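Local coordinates for protein Non-reducing end beta-L-arabinofuranosidase (Bacteroides thetaiotaomicron, PDB 5MQO) that probably hydrolyses glycosidic bonds of complex plant pectin as a GH127 glycoside hydrolase, probably an aceric acidase, of a gut bacterium, at residues G60-S65 with S418-D423; E234-A239 with D279-R284; V363-G368 with L443-E448; P374-H379 with A437-T442; I674-Y679 with V692-A697. One frame throughout, in Å; residues are numbered along the deposited sequence.

Contacts 1 to 4 lie in the helical catalytic region, whereas contact 5 belongs to the C-terminal beta domain. Contacts 3 and 4 are the closest pair, their centres about 10 Å apart: contact 4 is nested in the loop that contact 3 closes, and Leu443 CD1 lies 3.9 Å from Thr377 CG2. Contact 2 joins this group through a probable hydrogen bond, Asp280 OD1 to His364 N at 3.0 Å. Two touches reach the C-terminal domain: Ser418 CB to Tyr679 CE2 at 3.8 Å from contact 1, and Asn375 ND2 to Trp693 CD1 at 3.6 Å from contact 4. Contacts 2 and 5 are farthest apart, with centres about 40 Å from each other.

Contact 1 (G60-S65 with S418-D423); sequences GTSLQS and SGISLD
Asp423, whose backbone carbonyl lies against the Thr61 methyl, has its carboxylate OD1 gripped twice: Ser421 OG donates to Asp423 OD1 at 2.6 Å, nearly in line with the C-O bond, and Lys425 N adds a weak bond. This fixes the loop end that faces the helix. Thr61 CG2 then lies 4.1 Å from Asp423 O. With chi1 at -53° the Thr61 hydroxyl sits beside its own backbone N, and OG1 reaches the preceding Gly60 O at 2.6 Å from above the carbonyl plane, while CG2, anti to the backbone N, is the branch that meets Asp423. The helix is 50-69, widened by a pi-type turn at 60-62, and belongs to the helical GH127 catalytic domain, probably an (alpha/alpha)6 barrel; 418-423 is the loop after helix 402-416. A glycine at Thr61 would probably open a gap in front of the Asp423 carbonyl and leave the Gly60 carbonyl without its hydroxyl partner. At the next helix residue, Ser62, Ile420 comes in with CG1 anti to its backbone N (chi1 -160°), its terminal CD1 4.1 Å from Ser62 OG. That hydroxyl spends its polarity on Gly424 O, and Ile420 also packs on Phe58 and Leu466.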
# COMPACT_ATOMS: atom_id res chain seq x y z
N GLY A 60 -20.19 -2.21 0.10
CA GLY A 60 -21.43 -2.90 0.26
C GLY A 60 -21.35 -4.21 1.02
O GLY A 60 -22.28 -5.01 0.91
N THR A 61 -20.30 -4.44 1.81
CA THR A 61 -20.25 -5.68 2.62
C THR A 61 -19.28 -5.61 3.78
O THR A 61 -19.66 -5.88 4.93
CB THR A 61 -19.86 -6.92 1.78
OG1 THR A 61 -20.73 -7.02 0.65
CG2 THR A 61 -19.92 -8.21 2.61
N SER A 62 -18.03 -5.29 3.45
CA SER A 62 -16.94 -5.30 4.41
C SER A 62 -17.21 -4.35 5.57
O SER A 62 -17.10 -4.77 6.72
CB SER A 62 -15.63 -4.97 3.72
OG SER A 62 -15.42 -5.80 2.60
N LEU A 63 -17.58 -3.10 5.29
CA LEU A 63 -17.89 -2.13 6.34
C LEU A 63 -19.01 -2.60 7.30
O LEU A 63 -18.85 -2.47 8.51
CB LEU A 63 -18.28 -0.77 5.74
CG LEU A 63 -17.21 0.00 4.97
CD1 LEU A 63 -17.84 1.09 4.13
CD2 LEU A 63 -16.17 0.61 5.91
N GLN A 64 -20.13 -3.14 6.77
CA GLN A 64 -21.21 -3.67 7.63
C GLN A 64 -20.70 -4.84 8.43
O GLN A 64 -20.83 -4.87 9.64
CB GLN A 64 -22.41 -4.16 6.83
CG GLN A 64 -23.06 -3.16 5.88
CD GLN A 64 -23.30 -3.77 4.49
OE1 GLN A 64 -23.97 -4.80 4.34
NE2 GLN A 64 -22.72 -3.13 3.46
N SER A 65 -20.10 -5.80 7.74
CA SER A 65 -19.53 -7.01 8.36
C SER A 65 -18.59 -6.74 9.55
O SER A 65 -18.58 -7.53 10.50
CB SER A 65 -18.78 -7.84 7.32
OG SER A 65 -18.22 -8.98 7.92
N SER A 418 -3.92 -8.32 -0.89
CA SER A 418 -3.79 -9.73 -0.45
C SER A 418 -4.27 -9.93 0.98
O SER A 418 -4.59 -11.03 1.39
CB SER A 418 -2.34 -10.17 -0.53
OG SER A 418 -1.59 -9.44 0.42
N GLY A 419 -4.28 -8.85 1.75
CA GLY A 419 -4.67 -8.89 3.13
C GLY A 419 -6.13 -9.15 3.44
O GLY A 419 -6.46 -9.39 4.62
N ILE A 420 -6.99 -9.11 2.42
CA ILE A 420 -8.42 -9.30 2.59
C ILE A 420 -8.87 -10.36 1.62
O ILE A 420 -8.27 -10.53 0.57
CB ILE A 420 -9.21 -7.96 2.40
CG1 ILE A 420 -10.60 -8.04 3.05
CG2 ILE A 420 -9.29 -7.55 0.92
CD1 ILE A 420 -11.45 -6.77 2.94
N SER A 421 -9.91 -11.10 2.00
CA SER A 421 -10.56 -12.10 1.13
C SER A 421 -11.29 -11.46 -0.06
O SER A 421 -11.51 -10.24 -0.09
CB SER A 421 -11.55 -12.96 1.96
OG SER A 421 -12.47 -12.16 2.71
N LEU A 422 -11.62 -12.27 -1.06
CA LEU A 422 -12.44 -11.81 -2.17
C LEU A 422 -13.89 -11.52 -1.72
O LEU A 422 -14.47 -10.55 -2.18
CB LEU A 422 -12.39 -12.78 -3.34
CG LEU A 422 -11.05 -12.80 -4.07
CD1 LEU A 422 -11.02 -13.95 -5.05
CD2 LEU A 422 -10.77 -11.47 -4.79
N ASP A 423 -14.43 -12.30 -0.77
CA ASP A 423 -15.76 -11.99 -0.18
C ASP A 423 -15.81 -10.80 0.78
O ASP A 423 -16.85 -10.58 1.39
CB ASP A 423 -16.45 -13.23 0.45
CG ASP A 423 -15.75 -13.78 1.71
OD1 ASP A 423 -14.83 -13.16 2.28
OD2 ASP A 423 -16.13 -14.89 2.13

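Contact 2 (E234-A239 with D279-R284)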
# COMPACT_ATOMS: atom_id res chain seq x y z
N GLU A 234 11.72 10.65 28.31
CA GLU A 234 11.70 9.18 28.16
C GLU A 234 10.27 8.59 28.21
O GLU A 234 10.04 7.57 28.86
CB GLU A 234 12.63 8.51 29.21
CG GLU A 234 14.13 8.77 28.99
CD GLU A 234 14.90 9.09 30.27
OE1 GLU A 234 14.74 8.38 31.29
OE2 GLU A 234 15.69 10.05 30.27
N LEU A 235 9.31 9.25 27.56
CA LEU A 235 8.14 8.58 27.03
C LEU A 235 8.31 8.54 25.49
O LEU A 235 7.92 9.46 24.76
CB LEU A 235 6.81 9.23 27.47
CG LEU A 235 6.32 9.09 28.93
CD1 LEU A 235 4.84 9.41 29.10
CD2 LEU A 235 6.58 7.70 29.48
N ALA A 236 9.01 7.50 25.05
CA ALA A 236 8.98 7.03 23.68
C ALA A 236 7.65 6.30 23.38
O ALA A 236 7.24 6.25 22.22
CB ALA A 236 10.18 6.10 23.41
N ARG A 237 6.97 5.79 24.43
CA ARG A 237 5.76 4.91 24.30
C ARG A 237 4.49 5.59 23.80
O ARG A 237 3.76 5.02 22.98
CB ARG A 237 5.44 4.20 25.63
CG ARG A 237 6.14 2.86 25.82
CD ARG A 237 6.57 2.63 27.27
NE ARG A 237 7.53 3.65 27.71
CZ ARG A 237 8.29 3.58 28.81
NH1 ARG A 237 8.26 2.52 29.62
NH2 ARG A 237 9.11 4.59 29.09
N ASN A 238 4.19 6.75 24.37
CA ASN A 238 3.21 7.71 23.80
C ASN A 238 3.10 7.74 22.26
O ASN A 238 1.99 7.70 21.72
CB ASN A 238 3.57 9.10 24.32
CG ASN A 238 5.06 9.40 24.24
OD1 ASN A 238 5.82 8.71 23.55
ND2 ASN A 238 5.51 10.43 24.96
N ALA A 239 4.25 7.79 21.58
CA ALA A 239 4.34 7.84 20.11
C ALA A 239 4.67 6.48 19.46
O ALA A 239 4.90 6.47 18.25
CB ALA A 239 5.37 8.88 19.68
N ASP A 279 16.93 -0.49 17.69
CA ASP A 279 16.74 -0.63 16.25
C ASP A 279 15.26 -0.96 15.97
O ASP A 279 14.65 -0.42 15.07
CB ASP A 279 17.66 -1.73 15.69
CG ASP A 279 19.15 -1.39 15.78
OD1 ASP A 279 19.47 -0.20 16.05
OD2 ASP A 279 19.98 -2.34 15.58
N ASP A 280 14.71 -1.82 16.79
CA ASP A 280 13.35 -2.29 16.65
C ASP A 280 12.34 -1.16 16.67
O ASP A 280 11.39 -1.21 15.90
CB ASP A 280 13.05 -3.31 17.75
CG ASP A 280 11.87 -4.17 17.44
OD1 ASP A 280 11.70 -4.64 16.27
OD2 ASP A 280 11.13 -4.44 18.39
N ASN A 281 12.57 -0.14 17.49
CA ASN A 281 11.77 1.11 17.42
C ASN A 281 12.46 2.27 16.65
O ASN A 281 12.11 3.45 16.84
CB ASN A 281 11.33 1.57 18.81
CG ASN A 281 10.32 2.72 18.76
OD1 ASN A 281 9.36 2.71 17.95
ND2 ASN A 281 10.54 3.74 19.60
N GLN A 282 13.39 1.93 15.73
CA GLN A 282 14.15 2.90 14.94
C GLN A 282 14.62 4.12 15.77
O GLN A 282 14.53 5.27 15.30
CB GLN A 282 13.33 3.39 13.73
CG GLN A 282 12.75 2.34 12.82
CD GLN A 282 11.66 1.47 13.44
OE1 GLN A 282 10.77 1.97 14.13
NE2 GLN A 282 11.74 0.16 13.21
N ASP A 283 15.06 3.90 17.01
CA ASP A 283 15.44 5.01 17.89
C ASP A 283 16.68 4.74 18.75
O ASP A 283 16.82 5.35 19.82
CB ASP A 283 14.21 5.53 18.72
CG ASP A 283 13.80 4.63 19.92
OD1 ASP A 283 14.31 3.50 20.08
OD2 ASP A 283 12.92 5.08 20.73
N ARG A 284 17.58 3.85 18.28
CA ARG A 284 18.88 3.62 18.94
C ARG A 284 19.75 4.86 18.73
O ARG A 284 20.41 5.32 19.66
CB ARG A 284 19.61 2.37 18.40
CG ARG A 284 20.82 1.95 19.24
CD ARG A 284 21.95 1.29 18.46
NE ARG A 284 21.67 -0.10 18.05
CZ ARG A 284 22.07 -1.21 18.69
NH1 ARG A 284 22.76 -1.14 19.81
NH2 ARG A 284 21.76 -2.42 18.21
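Ala236 meets the 279-284 loop with its methyl group alone: Ala236 CB lies 4.0 Å from Asp283 OD2 and 4.5 Å from Asn281 ND2. These two polar atoms are themselves joined, Asn281 ND2 donating to Asp283 OD2 at 3.0 Å through a bent, weak bond, and the methyl rests against both of its ends. Asn281 gets there by holding CG anti to its backbone N (chi1 -170°), which places ND2 beside the Ala236 methyl. Asp283 instead places its carboxylate between its backbone N and carbonyl carbon, chi1 76°.

The next shell fixes both groups. The other carboxylate oxygen, Asp283 OD1, accepts from Thr278 N, and Asn281 OD1 has a weak bond from Arg299 on helix 297-314. Asn281 is the third residue of a type I turn from Asp279 to Gln282, closed by Gln282 N to Asp279 O at 2.7 Å, and Asp283 follows directly. Beyond the turn, Arg284 grips Asp279 side-on, NE to OD1 at 3.0 Å and NH2 to OD2 at 3.2 Å. Both nitrogens approach from above the carboxylate plane. Ser349 OG also bonds Asp279 OD2, and Ser359 O takes Arg284 NH2, tying the loop to the region of strand 361-364.

The two segments are inter-helix loops of the catalytic domain, one between helices 212-230 and 243-255, the other between 258-270 and 297-314. No hydrogen bond joins them. The methyl covers part of a polar pair weakly bonded within its own loop, and the negative charge of Asp283 is probably eased by Thr278 N, Asn281 and the adjoining Arg271.

Contact 3 (V363-G368 with L443-E448); sequences VHQSYG and LRWPKE
The amide end of Gln365 lies near Trp445 and, at greater distance, Arg444, meeting the indole on the side of its NE1. From a CG beside the backbone N (chi1 -36°) the Gln365 chain runs extended and crosses the Trp445 side chain at about a right angle, with the amide and ring planes 86° apart. Its backbone has positive phi and psi where the chain turns a corner; Gln365 and Ser366 both face Leu344 as a G1 beta bulge at the corner after strand 361-364. Across from it, Trp445 also has a positive phi, and chi1 of -43° folds its ring back over the preceding residue: Arg444 CB lies 3.5 Å above one ring face, offset toward the rim. The Tyr429 ring also meets the indole at an incline. Arg444 brings its guanidinium edge to Trp445 NE1 while it is held by Asp346 in a salt bridge and by Tyr345 O. Lys447 NZ ties back within the same loop of the catalytic domain, donating to Trp445 O at 3.0 Å from above the carbonyl plane. No hydrogen bond spans the two segments; the cation of Arg444 is probably balanced by Asp346, and Gln365 contributes amide-to-indole packing.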
# COMPACT_ATOMS: atom_id res chain seq x y z
N VAL A 363 14.77 -7.91 17.56
CA VAL A 363 13.77 -7.23 16.71
C VAL A 363 12.58 -8.16 16.55
O VAL A 363 12.65 -9.33 16.89
CB VAL A 363 14.35 -6.81 15.34
CG1 VAL A 363 15.60 -5.96 15.53
CG2 VAL A 363 14.70 -8.00 14.45
N HIS A 364 11.47 -7.65 16.03
CA HIS A 364 10.31 -8.50 15.74
C HIS A 364 9.44 -7.86 14.65
O HIS A 364 9.35 -6.66 14.58
CB HIS A 364 9.49 -8.81 17.01
CG HIS A 364 8.68 -7.65 17.52
ND1 HIS A 364 9.20 -6.39 17.69
CD2 HIS A 364 7.38 -7.58 17.91
CE1 HIS A 364 8.26 -5.58 18.16
NE2 HIS A 364 7.14 -6.28 18.29
N GLN A 365 8.84 -8.69 13.80
CA GLN A 365 7.95 -8.22 12.73
C GLN A 365 8.73 -7.17 11.96
O GLN A 365 8.29 -6.03 11.76
CB GLN A 365 6.64 -7.70 13.32
CG GLN A 365 6.17 -8.51 14.53
CD GLN A 365 4.68 -8.44 14.80
OE1 GLN A 365 4.01 -7.49 14.42
NE2 GLN A 365 4.16 -9.47 15.44
N SER A 366 9.91 -7.62 11.54
CA SER A 366 11.03 -6.75 11.28
C SER A 366 11.79 -6.99 9.97
O SER A 366 11.85 -8.12 9.44
CB SER A 366 12.02 -6.85 12.44
OG SER A 366 13.22 -6.15 12.17
N TYR A 367 12.42 -5.91 9.51
CA TYR A 367 13.38 -5.96 8.43
C TYR A 367 14.52 -6.85 8.87
O TYR A 367 14.79 -6.93 10.04
CB TYR A 367 13.89 -4.54 8.11
CG TYR A 367 12.94 -3.69 7.29
CD1 TYR A 367 12.64 -4.04 5.97
CD2 TYR A 367 12.35 -2.52 7.81
CE1 TYR A 367 11.78 -3.27 5.18
CE2 TYR A 367 11.49 -1.74 7.02
CZ TYR A 367 11.21 -2.13 5.70
OH TYR A 367 10.37 -1.41 4.88
N GLY A 368 15.17 -7.53 7.93
CA GLY A 368 16.31 -8.44 8.19
C GLY A 368 17.57 -7.89 7.56
O GLY A 368 17.61 -6.67 7.27
N LEU A 443 3.99 -21.30 12.74
CA LEU A 443 4.28 -19.88 12.93
C LEU A 443 3.10 -19.20 13.61
O LEU A 443 1.97 -19.66 13.46
CB LEU A 443 4.57 -19.20 11.58
CG LEU A 443 5.90 -19.62 10.90
CD1 LEU A 443 5.89 -19.33 9.40
CD2 LEU A 443 7.13 -18.96 11.54
N ARG A 444 3.37 -18.13 14.36
CA ARG A 444 2.34 -17.24 14.88
C ARG A 444 1.41 -16.75 13.77
O ARG A 444 1.84 -16.53 12.65
CB ARG A 444 2.94 -15.96 15.49
CG ARG A 444 3.90 -16.09 16.68
CD ARG A 444 4.11 -14.75 17.39
NE ARG A 444 4.93 -13.79 16.63
CZ ARG A 444 6.26 -13.65 16.70
NH1 ARG A 444 7.00 -14.41 17.50
NH2 ARG A 444 6.85 -12.73 15.94
N TRP A 445 0.15 -16.54 14.12
CA TRP A 445 -0.86 -15.91 13.24
C TRP A 445 -1.42 -16.90 12.22
O TRP A 445 -0.66 -17.67 11.62
CB TRP A 445 -0.38 -14.59 12.57
CG TRP A 445 0.34 -13.73 13.53
CD1 TRP A 445 1.64 -13.33 13.46
CD2 TRP A 445 -0.17 -13.24 14.78
NE1 TRP A 445 1.97 -12.59 14.57
CE2 TRP A 445 0.88 -12.52 15.40
CE3 TRP A 445 -1.41 -13.34 15.43
CZ2 TRP A 445 0.73 -11.89 16.65
CZ3 TRP A 445 -1.57 -12.72 16.69
CH2 TRP A 445 -0.50 -12.00 17.28
N PRO A 446 -2.76 -16.90 12.04
CA PRO A 446 -3.36 -17.85 11.11
C PRO A 446 -2.86 -17.69 9.67
O PRO A 446 -2.43 -16.60 9.26
CB PRO A 446 -4.86 -17.55 11.23
CG PRO A 446 -4.94 -16.14 11.72
CD PRO A 446 -3.75 -15.97 12.62
N LYS A 447 -2.91 -18.79 8.93
CA LYS A 447 -2.46 -18.80 7.55
C LYS A 447 -3.61 -19.07 6.58
O LYS A 447 -3.39 -19.31 5.39
CB LYS A 447 -1.31 -19.80 7.39
CG LYS A 447 -0.08 -19.47 8.23
CD LYS A 447 0.60 -18.18 7.79
CE LYS A 447 1.90 -17.89 8.53
NZ LYS A 447 1.73 -17.21 9.85
N GLU A 448 -4.82 -18.98 7.09
CA GLU A 448 -6.01 -18.80 6.28
C GLU A 448 -6.64 -17.52 6.76
O GLU A 448 -6.56 -17.22 7.96
CB GLU A 448 -6.95 -19.97 6.49
CG GLU A 448 -6.36 -21.28 6.00
CD GLU A 448 -7.37 -22.42 6.04
OE1 GLU A 448 -7.06 -23.47 6.67
OE2 GLU A 448 -8.47 -22.27 5.44

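Contact 4 (P374-H379 with A437-T442); sequences PNSTAH and ADLPYT
Ser376 and Leu439 make the first touch between the two loops. Just before Ser376, the Asn375 backbone pairs with Leu433, which places 374-379 beside the short strand 434-435. Ser376 itself has its CB directed at Leu439 and 4.3 Å from Leu439 CD1. It is the second residue of a type I turn running from Asn375 to Ala378, which is closed by a weak bond from Ala378 N to Asn375 O at 3.4 Å.

Thr377 follows and makes the closer approach. Its chi1 of 58° sets OG1 between backbone N and carbonyl carbon and puts CG2 opposite the carbonyl carbon, from where the methyl reaches the phenol end of Tyr441. Thr377 CG2 lies 3.6 Å from Tyr441 OH and 4.1 Å from Tyr441 CE1, at the ring edge and near its plane, and the two side chains cross at about a right angle. One face of that ring carries Leu439, whose CG sits 4.0 Å above it, offset toward the rim; Leu439 thus touches Ser376 and backs the tyrosine as well.

Farther on, His379 pairs its backbone with Asn431 and meets the Tyr345 ring edge-to-face. The contact ties together two surface loops of the catalytic domain. Methyl and methylene groups of one loop meet a leucine and a phenol edge, including its oxygen, of the other, without a hydrogen bond between them; Thr377 and Tyr441 also meet a crystal neighbour, and the lattice may help set their positions.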
# COMPACT_ATOMS: atom_id res chain seq x y z
N PRO A 374 13.42 -14.78 3.01
CA PRO A 374 12.77 -16.09 3.10
C PRO A 374 11.27 -16.04 2.76
O PRO A 374 10.65 -15.00 2.82
CB PRO A 374 12.93 -16.43 4.59
CG PRO A 374 12.92 -15.11 5.27
CD PRO A 374 13.80 -14.30 4.36
N ASN A 375 10.71 -17.19 2.48
CA ASN A 375 9.44 -17.28 1.83
C ASN A 375 8.38 -17.80 2.79
O ASN A 375 7.38 -17.12 3.01
CB ASN A 375 9.58 -18.22 0.63
CG ASN A 375 10.33 -17.59 -0.53
OD1 ASN A 375 11.53 -17.83 -0.74
ND2 ASN A 375 9.62 -16.80 -1.32
N SER A 376 8.60 -19.00 3.33
CA SER A 376 7.71 -19.62 4.31
C SER A 376 7.60 -18.78 5.57
O SER A 376 6.52 -18.72 6.15
CB SER A 376 8.15 -21.03 4.71
OG SER A 376 8.28 -21.92 3.61
N THR A 377 8.68 -18.15 6.00
CA THR A 377 8.66 -17.37 7.21
C THR A 377 8.66 -15.86 6.98
O THR A 377 8.92 -15.11 7.93
CB THR A 377 9.82 -17.77 8.14
OG1 THR A 377 11.05 -17.59 7.45
CG2 THR A 377 9.68 -19.25 8.56
N ALA A 378 8.35 -15.39 5.78
CA ALA A 378 8.14 -13.94 5.57
C ALA A 378 6.99 -13.49 6.43
O ALA A 378 5.92 -14.11 6.42
CB ALA A 378 7.82 -13.64 4.12
N HIS A 379 7.22 -12.45 7.23
CA HIS A 379 6.19 -11.93 8.14
C HIS A 379 5.22 -11.08 7.32
O HIS A 379 4.08 -11.48 7.16
CB HIS A 379 6.83 -11.14 9.29
CG HIS A 379 5.86 -10.73 10.35
ND1 HIS A 379 5.55 -11.54 11.42
CD2 HIS A 379 5.15 -9.59 10.52
CE1 HIS A 379 4.68 -10.92 12.20
NE2 HIS A 379 4.42 -9.73 11.68
N ALA A 437 2.91 -27.78 3.44
CA ALA A 437 2.36 -28.69 4.46
C ALA A 437 3.43 -29.52 5.22
O ALA A 437 3.19 -29.95 6.33
CB ALA A 437 1.31 -29.60 3.86
N ASP A 438 4.63 -29.68 4.66
CA ASP A 438 5.72 -30.27 5.45
C ASP A 438 6.35 -29.36 6.52
O ASP A 438 7.22 -29.83 7.26
CB ASP A 438 6.85 -30.78 4.53
CG ASP A 438 6.37 -31.79 3.55
OD1 ASP A 438 5.35 -32.45 3.82
OD2 ASP A 438 7.02 -31.93 2.49
N LEU A 439 5.97 -28.08 6.59
CA LEU A 439 6.63 -27.14 7.49
C LEU A 439 6.46 -27.67 8.92
O LEU A 439 5.33 -27.81 9.37
CB LEU A 439 6.06 -25.73 7.35
CG LEU A 439 6.84 -24.61 8.05
CD1 LEU A 439 8.18 -24.35 7.38
CD2 LEU A 439 6.01 -23.33 8.07
N PRO A 440 7.59 -27.98 9.61
CA PRO A 440 7.52 -28.75 10.87
C PRO A 440 7.22 -27.97 12.17
O PRO A 440 7.21 -28.56 13.24
CB PRO A 440 8.88 -29.45 10.92
CG PRO A 440 9.79 -28.49 10.26
CD PRO A 440 8.99 -27.78 9.19
N TYR A 441 6.99 -26.67 12.06
CA TYR A 441 6.59 -25.82 13.20
C TYR A 441 5.39 -25.01 12.76
O TYR A 441 5.12 -24.89 11.55
CB TYR A 441 7.74 -24.90 13.67
CG TYR A 441 8.52 -24.29 12.55
CD1 TYR A 441 8.11 -23.09 11.96
CD2 TYR A 441 9.67 -24.90 12.05
CE1 TYR A 441 8.82 -22.53 10.91
CE2 TYR A 441 10.38 -24.34 11.00
CZ TYR A 441 9.95 -23.16 10.43
OH TYR A 441 10.63 -22.60 9.40
N THR A 442 4.67 -24.45 13.73
CA THR A 442 3.52 -23.56 13.46
C THR A 442 3.88 -22.13 13.77
O THR A 442 4.05 -21.79 14.93
CB THR A 442 2.29 -23.98 14.29
OG1 THR A 442 1.80 -25.22 13.78
CG2 THR A 442 1.18 -22.92 14.22

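Contact 5 (I674-Y679 with V692-A697); sequences IRLIPY and VWMPLA
Tyr679 and Val692 are brought together by two nearly trans first torsions: chi1 of 175° sets the tyrosine ring anti to its backbone N, and chi1 of 178° sends Val692 CG1 anti to N, leaving CG2 beside N and turned to the ring. Val692 CG2 then lies 3.6 Å from Tyr679 CD1 and 3.9 Å from Tyr679 CE1, approaching the ring obliquely, and the two side chains cross at about a right angle. The phenol end looks elsewhere: Tyr679 OH bonds Pro432 O, while the ring stacks on Trp682.

The second pair is wholly apolar. Met694 runs out extended to its sulfur, then bends, with chi3 at -71°, so that its terminal CE meets Leu676 CD1 at 4.3 Å. Leu676 also rests on Val599 and Leu608, and Val692 on Val598 and Val605, so one member of each pair rests on strands 596-601 and 604-609.

Both segments lie in the C-terminal beta domain of the GH127 enzyme, on strands 670-678 and 690-697 of a curled mixed sheet. They exchange no hydrogen bond; each strand pairs instead with 604-609, and side chains bridge the distance between the two. Backbones are nearest where the strands give way to loop, Tyr679 CA to Val692 CA at 7.4 Å. All four touching residues are buried. Cohesion here comes from hydrophobic contact, and the one polar side-chain group among them, the tyrosine hydroxyl, has its bond to Pro432 in the catalytic region, so Tyr679 is fixed at both ring and hydroxyl.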
# COMPACT_ATOMS: atom_id res chain seq x y z
N ILE A 674 -0.15 -26.80 -15.26
CA ILE A 674 -0.35 -25.94 -14.10
C ILE A 674 -1.17 -24.74 -14.52
O ILE A 674 -1.27 -24.40 -15.70
CB ILE A 674 0.98 -25.45 -13.48
CG1 ILE A 674 1.80 -24.59 -14.46
CG2 ILE A 674 1.83 -26.64 -13.02
CD1 ILE A 674 2.88 -23.78 -13.77
N ARG A 675 -1.75 -24.11 -13.52
CA ARG A 675 -2.39 -22.83 -13.70
C ARG A 675 -1.92 -21.89 -12.59
O ARG A 675 -1.96 -22.24 -11.40
CB ARG A 675 -3.89 -23.05 -13.69
CG ARG A 675 -4.69 -21.81 -13.47
CD ARG A 675 -6.14 -21.99 -13.85
NE ARG A 675 -6.87 -22.93 -13.01
CZ ARG A 675 -8.20 -22.94 -12.89
NH1 ARG A 675 -8.96 -22.04 -13.53
NH2 ARG A 675 -8.77 -23.85 -12.11
N LEU A 676 -1.43 -20.71 -12.98
CA LEU A 676 -1.05 -19.65 -12.02
C LEU A 676 -2.20 -18.68 -11.82
O LEU A 676 -2.91 -18.36 -12.77
CB LEU A 676 0.18 -18.91 -12.51
CG LEU A 676 1.40 -19.81 -12.80
CD1 LEU A 676 2.64 -18.99 -13.15
CD2 LEU A 676 1.71 -20.70 -11.61
N ILE A 677 -2.40 -18.22 -10.58
CA ILE A 677 -3.38 -17.16 -10.29
C ILE A 677 -2.68 -16.00 -9.59
O ILE A 677 -1.55 -16.16 -9.11
CB ILE A 677 -4.58 -17.63 -9.41
CG1 ILE A 677 -4.14 -18.01 -8.00
CG2 ILE A 677 -5.32 -18.78 -10.07
CD1 ILE A 677 -5.28 -18.00 -7.00
N PRO A 678 -3.32 -14.83 -9.54
CA PRO A 678 -2.68 -13.70 -8.89
C PRO A 678 -2.49 -13.95 -7.41
O PRO A 678 -3.35 -14.56 -6.77
CB PRO A 678 -3.67 -12.56 -9.10
CG PRO A 678 -4.43 -12.96 -10.31
CD PRO A 678 -4.61 -14.43 -10.10
N TYR A 679 -1.35 -13.52 -6.89
CA TYR A 679 -1.05 -13.70 -5.48
C TYR A 679 -2.16 -13.16 -4.63
O TYR A 679 -2.62 -13.88 -3.73
CB TYR A 679 0.25 -13.01 -5.12
CG TYR A 679 0.62 -13.02 -3.67
CD1 TYR A 679 1.09 -14.19 -3.05
CD2 TYR A 679 0.57 -11.85 -2.93
CE1 TYR A 679 1.46 -14.18 -1.70
CE2 TYR A 679 0.95 -11.83 -1.59
CZ TYR A 679 1.39 -12.99 -0.97
OH TYR A 679 1.75 -12.91 0.35
N VAL A 692 5.10 -18.38 -4.34
CA VAL A 692 5.32 -17.39 -5.39
C VAL A 692 6.55 -17.81 -6.19
O VAL A 692 6.49 -17.95 -7.41
CB VAL A 692 5.46 -15.95 -4.84
CG1 VAL A 692 5.75 -14.92 -5.95
CG2 VAL A 692 4.22 -15.55 -4.05
N TRP A 693 7.68 -18.01 -5.53
CA TRP A 693 8.92 -18.34 -6.24
C TRP A 693 8.95 -19.84 -6.51
O TRP A 693 8.58 -20.62 -5.62
CB TRP A 693 10.16 -17.88 -5.45
CG TRP A 693 10.29 -16.44 -5.46
CD1 TRP A 693 9.65 -15.58 -4.66
CD2 TRP A 693 11.07 -15.65 -6.36
NE1 TRP A 693 10.00 -14.29 -4.97
CE2 TRP A 693 10.87 -14.31 -6.01
CE3 TRP A 693 11.95 -15.96 -7.41
CZ2 TRP A 693 11.50 -13.25 -6.69
CZ3 TRP A 693 12.57 -14.91 -8.10
CH2 TRP A 693 12.35 -13.58 -7.73
N MET A 694 9.36 -20.22 -7.73
CA MET A 694 9.41 -21.62 -8.17
C MET A 694 10.77 -21.93 -8.80
O MET A 694 11.42 -21.04 -9.36
CB MET A 694 8.32 -21.92 -9.20
CG MET A 694 6.90 -21.90 -8.66
SD MET A 694 5.60 -21.80 -9.94
CE MET A 694 5.82 -20.12 -10.53
N PRO A 695 11.19 -23.20 -8.72
CA PRO A 695 12.39 -23.61 -9.44
C PRO A 695 12.35 -23.27 -10.92
O PRO A 695 11.34 -23.48 -11.57
CB PRO A 695 12.40 -25.14 -9.26
CG PRO A 695 11.61 -25.39 -8.02
CD PRO A 695 10.58 -24.31 -7.97
N LEU A 696 13.47 -22.80 -11.44
CA LEU A 696 13.64 -22.43 -12.84
C LEU A 696 14.55 -23.43 -13.55
O LEU A 696 15.63 -23.72 -13.06
CB LEU A 696 14.27 -21.03 -12.87
CG LEU A 696 14.59 -20.38 -14.21
CD1 LEU A 696 13.34 -20.01 -15.02
CD2 LEU A 696 15.47 -19.16 -13.97
N ALA A 697 14.13 -23.93 -14.71
CA ALA A 697 14.99 -24.74 -15.58
C ALA A 697 15.32 -23.96 -16.85
O ALA A 697 14.43 -23.77 -17.69
CB ALA A 697 14.31 -26.04 -15.92